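Local coordinates for copper homeostasis protein CutC (Streptococcus agalactiae, PDB 2BDQ) that probably binds copper ions and takes part in copper homeostasis in the cytoplasm, at residues L93-L98 with E110-A115. Sequence-based numbering, arbitrary orientation.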
loop_
_atom_site.group_PDB
_atom_site.type_symbol
_atom_site.label_atom_id
_atom_site.label_comp_id
_atom_site.label_asym_id
_atom_site.label_seq_id
_atom_site.Cartn_x
_atom_site.Cartn_y
_atom_site.Cartn_z
ATOM N N LEU A 93 -6.638 -4.427 15.207
ATOM C CA LEU A 93 -6.734 -4.824 13.813
ATOM C C LEU A 93 -8.045 -4.283 13.248
ATOM O O LEU A 93 -9.090 -4.376 13.893
ATOM C CB LEU A 93 -6.684 -6.349 13.708
ATOM C CG LEU A 93 -5.520 -7.016 14.455
ATOM C CD1 LEU A 93 -5.659 -8.532 14.358
ATOM C CD2 LEU A 93 -4.184 -6.560 13.876
ATOM N N VAL A 94 -7.981 -3.714 12.045
ATOM C CA VAL A 94 -9.147 -3.134 11.386
ATOM C C VAL A 94 -9.462 -3.937 10.124
ATOM O O VAL A 94 -8.646 -4.000 9.200
ATOM C CB VAL A 94 -8.868 -1.669 10.986
ATOM C CG1 VAL A 94 -10.147 -0.994 10.534
ATOM C CG2 VAL A 94 -8.234 -0.924 12.152
ATOM N N LEU A 95 -10.638 -4.557 10.081
ATOM C CA LEU A 95 -11.016 -5.350 8.918
ATOM C C LEU A 95 -12.522 -5.298 8.675
ATOM O O LEU A 95 -13.276 -4.748 9.477
ATOM C CB LEU A 95 -10.583 -6.805 9.107
ATOM C CG LEU A 95 -11.304 -7.641 10.170
ATOM C CD1 LEU A 95 -11.054 -9.119 9.917
ATOM C CD2 LEU A 95 -10.826 -7.253 11.549
ATOM N N GLY A 96 -12.958 -5.878 7.563
ATOM C CA GLY A 96 -14.377 -5.886 7.258
ATOM C C GLY A 96 -14.647 -6.810 6.099
ATOM O O GLY A 96 -14.110 -6.619 5.008
ATOM N N ILE A 97 -15.475 -7.821 6.333
ATOM C CA ILE A 97 -15.803 -8.781 5.292
ATOM C C ILE A 97 -17.319 -8.885 5.135
ATOM O O ILE A 97 -18.042 -9.073 6.112
ATOM C CB ILE A 97 -15.258 -10.181 5.634
ATOM C CG1 ILE A 97 -13.840 -10.074 6.197
ATOM C CG2 ILE A 97 -15.241 -11.053 4.384
ATOM C CD1 ILE A 97 -13.292 -11.402 6.724
ATOM N N LEU A 98 -17.794 -8.779 3.898
ATOM C CA LEU A 98 -19.222 -8.866 3.617
ATOM C C LEU A 98 -19.518 -9.910 2.563
ATOM O O LEU A 98 -18.669 -10.227 1.744
ATOM C CB LEU A 98 -19.757 -7.529 3.111
ATOM C CG LEU A 98 -19.611 -6.280 3.980
ATOM C CD1 LEU A 98 -20.199 -5.106 3.219
ATOM C CD2 LEU A 98 -20.309 -6.467 5.320
ATOM N N GLU A 110 -14.776 -15.712 11.201
ATOM C CA GLU A 110 -14.414 -16.733 12.177
ATOM C C GLU A 110 -13.151 -17.468 11.740
ATOM O O GLU A 110 -12.356 -17.876 12.579
ATOM C CB GLU A 110 -15.565 -17.731 12.390
ATOM C CG GLU A 110 -16.818 -17.097 12.976
ATOM C CD GLU A 110 -17.866 -18.112 13.424
ATOM O OE1 GLU A 110 -18.218 -19.017 12.634
ATOM O OE2 GLU A 110 -18.343 -17.994 14.574
ATOM N N GLN A 111 -12.960 -17.619 10.430
ATOM C CA GLN A 111 -11.771 -18.296 9.907
ATOM C C GLN A 111 -10.501 -17.538 10.303
ATOM O O GLN A 111 -9.432 -18.135 10.460
ATOM C CB GLN A 111 -11.823 -18.397 8.373
ATOM C CG GLN A 111 -12.677 -19.531 7.803
ATOM C CD GLN A 111 -12.626 -19.586 6.271
ATOM O OE1 GLN A 111 -13.351 -18.860 5.583
ATOM N NE2 GLN A 111 -11.752 -20.434 5.737
ATOM N N LEU A 112 -10.619 -16.223 10.468
ATOM C CA LEU A 112 -9.469 -15.401 10.826
ATOM C C LEU A 112 -9.331 -15.122 12.325
ATOM O O LEU A 112 -8.272 -14.688 12.785
ATOM C CB LEU A 112 -9.529 -14.071 10.073
ATOM C CG LEU A 112 -9.583 -14.122 8.543
ATOM C CD1 LEU A 112 -10.015 -12.763 8.000
ATOM C CD2 LEU A 112 -8.228 -14.526 7.992
ATOM N N LEU A 113 -10.381 -15.376 13.095
ATOM C CA LEU A 113 -10.314 -15.107 14.527
ATOM C C LEU A 113 -9.122 -15.717 15.261
ATOM O O LEU A 113 -8.459 -15.039 16.051
ATOM C CB LEU A 113 -11.606 -15.551 15.212
ATOM C CG LEU A 113 -12.803 -14.640 14.938
ATOM C CD1 LEU A 113 -14.011 -15.159 15.708
ATOM C CD2 LEU A 113 -12.475 -13.203 15.358
ATOM N N PRO A 114 -8.833 -17.004 15.021
ATOM C CA PRO A 114 -7.699 -17.634 15.710
ATOM C C PRO A 114 -6.378 -16.895 15.495
ATOM O O PRO A 114 -5.605 -16.708 16.430
ATOM C CB PRO A 114 -7.684 -19.050 15.131
ATOM C CG PRO A 114 -9.148 -19.293 14.792
ATOM C CD PRO A 114 -9.543 -17.973 14.168
ATOM N N ALA A 115 -6.119 -16.468 14.265
ATOM C CA ALA A 115 -4.882 -15.749 13.965
ATOM C C ALA A 115 -4.808 -14.426 14.729
ATOM O O ALA A 115 -3.718 -13.964 15.072
ATOM C CB ALA A 115 -4.768 -15.484 12.469
#
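Leu95 and Leu112 face each other with their CA atoms 10.3 Å apart, and Ile97 lies at a similar 10.6 Å from Glu110, CA to CA, a spacing that leaves the gap between the backbones to side chains. The two segments belong to one beta-alpha-beta unit of a TIM barrel: 93-98 covers most of strand 92-95 and the loop that leaves it, and 110-115 lies on helix 106-116, which precedes the next parallel strand, 121-123. Backbone hydrogen bonds join Leu93 and Leu95 with Val122 on one flank, and Val94 with Val59 and Ile61 on the other, and fix the strand within the barrel wall.

No hydrogen bond crosses the contact; it is wholly apolar and small, burying 91 Å² in all. Leu112 accounts for 42 Å² of this, nearly half, because one branch serves both partners: Leu112 CD1 lies 4.2 Å from Leu95 CD1, and the same methyl also meets Ile97. Leu95, Ile97 and Leu112 all send their CB toward the opposite segment, and all three residues are buried. Outside the two segments, Leu112 also touches Glu79 of helix 72-87, while Ile97 packs on Ala108 and Ile109 in the preceding turn of its partner helix and on Tyr70 from a loop. The long branch of Ile97 lies beside its backbone N, with CG1 anti to the carbonyl carbon (chi1 -43°), and is extended beyond CG1 (chi2 173°). That shape carries its terminal methyl across to the leucine, where Ile97 CD1 meets Leu112 CD1 at 3.8 Å.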